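Long-range contact in cytochrome c, class II (Shewanella frigidimarina, PDB 4ULV), which binds a covalently attached heme c and, as a member of the cytochrome c' family, probably takes part in electron transfer or the sensing of diatomic gases: residues K53-K65 and I74-T86. Sequence-based numbering, arbitrary orientation.
Sequences KIPHEGFIAGSDK and IWQDKADFDSKMT. With HEC (heme c), chain C; GOL (glycerol), chain D; SO4 (sulfate ion), chain G.
His56 lies nearest Met85 and Ala61 nearest Trp75, with CA atoms 7.3 and 6.9 Å apart respectively, as the loop after helix 38-51 runs along helices 73-76 and 78-98. This is the four-helix cytochrome c' fold, and the contact forms part of the wall of its heme pocket. Phe59 fills the centre. The edge of the Phe81 ring points at the face of the Phe59 ring, with CZ of Phe81 3.6 Å above the ring centre and the planes at 60°. CE1 of Phe59 meets CD1 of Ile74, and both atoms also touch the heme methyl CMD. Ile74 CG2 covers one face of the Phe81 ring and heme CBC lies over the opposite face, offset toward the rim. Met85 CE packs on the same heme substituent.

Phe59 is also the centre of an inverse gamma turn. Trp75 NE1 donates to its carbonyl O at 2.9 Å, from above the carbonyl plane. Lys78 NZ adds a weak bond to that oxygen. The far rim of the indole lies against Ser63 and Asp64, with Trp75 CZ3 3.7 Å from Asp64 CB. With the indole cut back to an alanine here, Phe59 O would probably lose its stronger bond and keep the weak one from Lys78, and a gap would open beside Ser63 and Asp64.

A glycerol, probably from crystallisation, bridges Lys78 NZ and His56 O. Its O3 sits over one face of the His56 imidazole. With CG of His56 anti to the backbone N (chi1 180°), the ring reaches across to helix 78-98. There NE2 of His56 donates in its ring plane to Asp82 OD1 at 2.7 Å, meeting the carboxylate from above its plane.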
loop_
_atom_site.group_PDB
_atom_site.type_symbol
_atom_site.label_atom_id
_atom_site.label_comp_id
_atom_site.label_asym_id
_atom_site.label_seq_id
_atom_site.Cartn_x
_atom_site.Cartn_y
_atom_site.Cartn_z
ATOM N N LYS A 53 1.856 0.386 7.940
ATOM C CA LYS A 53 2.285 1.709 8.313
ATOM C C LYS A 53 1.513 2.866 7.613
ATOM O O LYS A 53 1.762 4.012 7.940
ATOM C CB LYS A 53 3.772 1.880 8.022
ATOM C CG LYS A 53 4.662 0.921 8.842
ATOM C CD LYS A 53 6.112 1.141 8.568
ATOM C CE LYS A 53 6.614 0.125 7.599
ATOM N NZ LYS A 53 8.090 0.207 7.449
ATOM N N ILE A 54 0.647 2.471 6.703
ATOM C CA ILE A 54 -0.078 3.468 5.817
ATOM C C ILE A 54 -1.371 4.065 6.429
ATOM O O ILE A 54 -1.528 5.273 6.430
ATOM C CB ILE A 54 -0.333 2.867 4.458
ATOM C CG1 ILE A 54 0.937 2.460 3.724
ATOM C CG2 ILE A 54 -1.157 3.830 3.539
ATOM C CD1 ILE A 54 1.921 3.493 3.513
ATOM N N PRO A 55 -2.280 3.257 6.992
ATOM C CA PRO A 55 -3.645 3.837 7.272
ATOM C C PRO A 55 -3.711 4.792 8.427
ATOM O O PRO A 55 -4.649 5.633 8.469
ATOM C CB PRO A 55 -4.534 2.627 7.578
ATOM C CG PRO A 55 -3.536 1.557 8.011
ATOM C CD PRO A 55 -2.290 1.792 7.180
ATOM N N HIS A 56 -2.798 4.716 9.426
ATOM C CA HIS A 56 -2.901 5.573 10.584
ATOM C C HIS A 56 -3.058 7.080 10.213
ATOM O O HIS A 56 -3.812 7.804 10.894
ATOM C CB HIS A 56 -1.688 5.366 11.472
ATOM C CG HIS A 56 -1.705 6.206 12.684
ATOM N ND1 HIS A 56 -1.026 7.398 12.770
ATOM C CD2 HIS A 56 -2.329 6.056 13.863
ATOM C CE1 HIS A 56 -1.224 7.942 13.952
ATOM N NE2 HIS A 56 -2.022 7.143 14.632
ATOM N N GLU A 57 -2.297 7.532 9.233
ATOM C CA GLU A 57 -2.299 8.928 8.781
ATOM C C GLU A 57 -3.719 9.429 8.460
ATOM O O GLU A 57 -3.987 10.634 8.625
ATOM C CB GLU A 57 -1.411 9.057 7.570
ATOM C CG GLU A 57 -1.237 10.526 7.115
ATOM C CD GLU A 57 -0.287 10.750 5.981
ATOM O OE1 GLU A 57 0.355 9.751 5.522
ATOM O OE2 GLU A 57 -0.107 11.947 5.614
ATOM N N GLY A 58 -4.582 8.536 8.007
ATOM C CA GLY A 58 -5.942 8.955 7.692
ATOM C C GLY A 58 -6.856 9.245 8.870
ATOM O O GLY A 58 -7.965 9.756 8.641
ATOM N N PHE A 59 -6.487 8.892 10.098
ATOM C CA PHE A 59 -7.388 9.055 11.246
ATOM C C PHE A 59 -7.369 10.446 11.872
ATOM O O PHE A 59 -7.035 10.641 13.062
ATOM C CB PHE A 59 -7.151 7.956 12.255
ATOM C CG PHE A 59 -7.657 6.615 11.789
ATOM C CD1 PHE A 59 -8.989 6.243 11.968
ATOM C CD2 PHE A 59 -6.800 5.732 11.082
ATOM C CE1 PHE A 59 -9.418 5.038 11.482
ATOM C CE2 PHE A 59 -7.280 4.526 10.615
ATOM C CZ PHE A 59 -8.607 4.180 10.828
ATOM N N ILE A 60 -7.732 11.416 11.029
ATOM C CA ILE A 60 -7.716 12.818 11.406
ATOM C C ILE A 60 -8.920 13.161 12.274
ATOM O O ILE A 60 -10.031 12.542 12.139
ATOM C CB ILE A 60 -7.565 13.732 10.154
ATOM C CG1 ILE A 60 -8.853 13.670 9.296
ATOM C CG2 ILE A 60 -6.346 13.279 9.354
ATOM C CD1 ILE A 60 -8.783 14.682 8.161
ATOM N N ALA A 61 -8.749 14.163 13.130
ATOM C CA ALA A 61 -9.858 14.633 13.947
ATOM C C ALA A 61 -11.093 14.983 13.114
ATOM O O ALA A 61 -10.984 15.597 12.046
ATOM C CB ALA A 61 -9.448 15.829 14.801
ATOM N N GLY A 62 -12.271 14.589 13.624
ATOM C CA GLY A 62 -13.555 14.883 12.958
ATOM C C GLY A 62 -13.972 13.878 11.899
ATOM O O GLY A 62 -15.114 13.943 11.399
ATOM N N SER A 63 -13.091 12.910 11.573
ATOM C CA SER A 63 -13.391 11.980 10.495
ATOM C C SER A 63 -14.092 10.737 10.991
ATOM O O SER A 63 -14.104 9.740 10.296
ATOM C CB SER A 63 -12.166 11.691 9.662
ATOM O OG SER A 63 -11.119 10.990 10.449
ATOM N N ASP A 64 -14.745 10.828 12.160
ATOM C CA ASP A 64 -15.827 9.914 12.484
ATOM C C ASP A 64 -17.108 10.233 11.677
ATOM O O ASP A 64 -17.985 9.395 11.554
ATOM C CB ASP A 64 -16.097 9.969 13.992
ATOM C CG ASP A 64 -16.649 11.306 14.454
ATOM O OD1 ASP A 64 -15.910 12.300 14.323
ATOM O OD2 ASP A 64 -17.853 11.347 14.894
ATOM N N LYS A 65 -17.188 11.461 11.157
ATOM C CA LYS A 65 -18.252 11.913 10.286
ATOM C C LYS A 65 -17.865 11.587 8.862
ATOM O O LYS A 65 -16.673 11.703 8.498
ATOM C CB LYS A 65 -18.507 13.410 10.484
ATOM C CG LYS A 65 -18.935 13.722 11.945
ATOM C CD LYS A 65 -18.996 15.217 12.268
ATOM N N ILE A 74 -12.286 6.289 18.682
ATOM C CA ILE A 74 -10.869 6.415 18.303
ATOM C C ILE A 74 -10.238 7.697 18.849
ATOM O O ILE A 74 -9.115 7.704 19.327
ATOM C CB ILE A 74 -10.747 6.343 16.778
ATOM C CG1 ILE A 74 -11.132 4.961 16.286
ATOM C CG2 ILE A 74 -9.374 6.830 16.289
ATOM C CD1 ILE A 74 -11.223 4.803 14.806
ATOM N N TRP A 75 -10.984 8.784 18.743
ATOM C CA TRP A 75 -10.483 10.078 19.099
ATOM C C TRP A 75 -10.600 10.397 20.587
ATOM O O TRP A 75 -9.859 11.226 21.109
ATOM C CB TRP A 75 -11.111 11.161 18.204
ATOM C CG TRP A 75 -10.587 10.994 16.784
ATOM C CD1 TRP A 75 -9.390 11.474 16.266
ATOM C CD2 TRP A 75 -11.180 10.214 15.744
ATOM N NE1 TRP A 75 -9.214 11.020 15.010
ATOM C CE2 TRP A 75 -10.295 10.244 14.651
ATOM C CE3 TRP A 75 -12.366 9.473 15.646
ATOM C CZ2 TRP A 75 -10.549 9.583 13.483
ATOM C CZ3 TRP A 75 -12.617 8.808 14.467
ATOM C CH2 TRP A 75 -11.727 8.875 13.398
ATOM N N GLN A 76 -11.460 9.668 21.285
ATOM C CA GLN A 76 -11.491 9.798 22.729
ATOM C C GLN A 76 -10.315 9.115 23.379
ATOM O O GLN A 76 -9.780 9.628 24.395
ATOM C CB GLN A 76 -12.763 9.237 23.334
ATOM C CG GLN A 76 -12.685 9.337 24.838
ATOM C CD GLN A 76 -14.002 9.434 25.475
ATOM O OE1 GLN A 76 -14.789 8.478 25.426
ATOM N NE2 GLN A 76 -14.249 10.554 26.146
ATOM N N ASP A 77 -9.933 7.963 22.827
ATOM C CA ASP A 77 -8.913 7.091 23.343
ATOM C C ASP A 77 -7.761 6.941 22.319
ATOM O O ASP A 77 -7.391 5.795 21.987
ATOM C CB ASP A 77 -9.593 5.764 23.644
ATOM C CG ASP A 77 -10.573 5.880 24.834
ATOM O OD1 ASP A 77 -10.554 6.909 25.539
ATOM O OD2 ASP A 77 -11.283 4.926 25.105
ATOM N N LYS A 78 -7.270 8.057 21.754
ATOM C CA LYS A 78 -6.331 7.938 20.645
ATOM C C LYS A 78 -5.024 7.314 21.107
ATOM O O LYS A 78 -4.389 6.664 20.309
ATOM C CB LYS A 78 -6.122 9.283 19.938
ATOM C CG LYS A 78 -5.401 9.179 18.602
ATOM C CD LYS A 78 -6.351 8.812 17.484
ATOM C CE LYS A 78 -5.755 8.594 16.113
ATOM N NZ LYS A 78 -5.077 9.802 15.572
ATOM N N ALA A 79 -4.630 7.496 22.369
ATOM C CA ALA A 79 -3.443 6.791 22.884
ATOM C C ALA A 79 -3.572 5.288 22.733
ATOM O O ALA A 79 -2.655 4.600 22.275
ATOM C CB ALA A 79 -3.157 7.207 24.293
ATOM N N ASP A 80 -4.726 4.768 23.149
ATOM C CA ASP A 80 -4.927 3.336 23.030
ATOM C C ASP A 80 -4.955 2.889 21.573
ATOM O O ASP A 80 -4.373 1.880 21.217
ATOM C CB ASP A 80 -6.180 2.842 23.768
ATOM C CG ASP A 80 -6.354 1.333 23.686
ATOM O OD1 ASP A 80 -5.505 0.575 24.256
ATOM O OD2 ASP A 80 -7.315 0.941 23.010
ATOM N N PHE A 81 -5.665 3.663 20.724
ATOM C CA PHE A 81 -5.679 3.385 19.317
ATOM C C PHE A 81 -4.260 3.299 18.707
ATOM O O PHE A 81 -3.960 2.406 17.906
ATOM C CB PHE A 81 -6.531 4.443 18.566
ATOM C CG PHE A 81 -6.677 4.178 17.101
ATOM C CD1 PHE A 81 -7.646 3.328 16.637
ATOM C CD2 PHE A 81 -5.882 4.853 16.155
ATOM C CE1 PHE A 81 -7.843 3.094 15.313
ATOM C CE2 PHE A 81 -6.089 4.644 14.802
ATOM C CZ PHE A 81 -7.076 3.790 14.356
ATOM N N ASP A 82 -3.469 4.315 19.038
ATOM C CA ASP A 82 -2.099 4.416 18.520
ATOM C C ASP A 82 -1.203 3.277 19.075
ATOM O O ASP A 82 -0.384 2.773 18.345
ATOM C CB ASP A 82 -1.483 5.777 18.865
ATOM C CG ASP A 82 -2.130 6.921 18.125
ATOM O OD1 ASP A 82 -2.917 6.686 17.161
ATOM O OD2 ASP A 82 -1.813 8.094 18.491
ATOM N N SER A 83 -1.438 2.848 20.329
ATOM C CA SER A 83 -0.721 1.697 20.884
ATOM C C SER A 83 -1.069 0.444 20.088
ATOM O O SER A 83 -0.203 -0.285 19.661
ATOM C CB SER A 83 -1.096 1.571 22.339
ATOM O OG SER A 83 -0.533 0.387 22.913
ATOM N N LYS A 84 -2.384 0.234 19.837
ATOM C CA LYS A 84 -2.803 -0.920 19.006
ATOM C C LYS A 84 -2.196 -0.842 17.589
ATOM O O LYS A 84 -1.773 -1.830 16.994
ATOM C CB LYS A 84 -4.346 -1.031 18.902
ATOM C CG LYS A 84 -4.992 -1.489 20.158
ATOM C CD LYS A 84 -6.505 -1.744 19.929
ATOM C CE LYS A 84 -7.336 -2.050 21.165
ATOM N NZ LYS A 84 -6.701 -3.028 22.057
ATOM N N MET A 85 -2.250 0.353 16.996
ATOM C CA MET A 85 -1.707 0.485 15.642
ATOM C C MET A 85 -0.208 0.201 15.560
ATOM O O MET A 85 0.215 -0.489 14.634
ATOM C CB MET A 85 -2.052 1.849 15.069
ATOM C CG MET A 85 -1.698 1.987 13.582
ATOM S SD MET A 85 -2.791 1.049 12.520
ATOM C CE MET A 85 -4.345 1.991 12.564
ATOM N N THR A 86 0.551 0.759 16.495
ATOM C CA THR A 86 1.985 0.448 16.514
ATOM C C THR A 86 2.306 -0.992 16.809
ATOM O O THR A 86 3.203 -1.590 16.204
ATOM C CB THR A 86 2.750 1.396 17.434
ATOM O OG1 THR A 86 2.293 1.342 18.763
ATOM C CG2 THR A 86 2.638 2.779 17.011
HETATM FE FE HEC C . -8.860 -2.821 9.972
HETATM C CHA HEC C . -11.271 -1.082 8.255
HETATM C CHB HEC C . -8.862 -5.165 7.551
HETATM C CHC HEC C . -6.054 -4.178 11.319
HETATM C CHD HEC C . -8.807 -0.384 12.335
HETATM N NA HEC C . -9.895 -3.040 8.171
HETATM C C1A HEC C . -10.858 -2.265 7.635
HETATM C C2A HEC C . -11.349 -2.798 6.435
HETATM C C3A HEC C . -10.665 -3.956 6.237
HETATM C C4A HEC C . -9.754 -4.085 7.334
HETATM C CMA HEC C . -10.838 -4.923 5.116
HETATM C CAA HEC C . -12.446 -2.180 5.559
HETATM C CBA HEC C . -11.820 -1.204 4.545
HETATM C CGA HEC C . -12.845 -0.619 3.578
HETATM O O1A HEC C . -13.607 0.252 3.989
HETATM O O2A HEC C . -12.833 -1.022 2.404
HETATM N NB HEC C . -7.574 -4.357 9.462
HETATM C C1B HEC C . -7.790 -5.303 8.506
HETATM C C2B HEC C . -6.938 -6.413 8.600
HETATM C C3B HEC C . -6.160 -6.084 9.672
HETATM C C4B HEC C . -6.543 -4.854 10.199
HETATM C CMB HEC C . -6.966 -7.647 7.794
HETATM C CAB HEC C . -5.032 -6.878 10.306
HETATM C CBB HEC C . -4.131 -7.619 9.325
HETATM N NC HEC C . -7.557 -2.334 11.548
HETATM C C1C HEC C . -6.475 -3.070 12.017
HETATM C C2C HEC C . -5.949 -2.482 13.183
HETATM C C3C HEC C . -6.730 -1.366 13.478
HETATM C C4C HEC C . -7.717 -1.340 12.422
HETATM C CMC HEC C . -4.749 -3.053 13.945
HETATM C CAC HEC C . -6.662 -0.407 14.625
HETATM C CBC HEC C . -5.357 -0.158 15.318
HETATM N ND HEC C . -9.846 -1.003 10.237
HETATM C C1D HEC C . -9.791 -0.220 11.305
HETATM C C2D HEC C . -10.788 0.801 11.296
HETATM C C3D HEC C . -11.413 0.655 10.090
HETATM C C4D HEC C . -10.860 -0.501 9.482
HETATM C CMD HEC C . -11.024 1.851 12.302
HETATM C CAD HEC C . -12.469 1.549 9.521
HETATM C CBD HEC C . -11.928 2.531 8.478
HETATM C CGD HEC C . -13.012 3.452 7.885
HETATM O O1D HEC C . -14.128 2.896 7.584
HETATM O O2D HEC C . -12.722 4.655 7.825
HETATM C C1 GOL D . -3.003 13.273 12.654
HETATM O O1 GOL D . -3.581 13.533 11.408
HETATM C C2 GOL D . -3.751 12.112 13.214
HETATM O O2 GOL D . -3.245 11.946 14.562
HETATM C C3 GOL D . -3.566 10.898 12.267
HETATM O O3 GOL D . -3.893 9.659 12.985
HETATM S S SO4 G . -5.515 16.363 12.673
HETATM O O1 SO4 G . -6.531 17.143 11.979
HETATM O O2 SO4 G . -4.631 17.242 13.468
HETATM O O3 SO4 G . -4.709 15.671 11.665
HETATM O O4 SO4 G . -6.232 15.417 13.520
#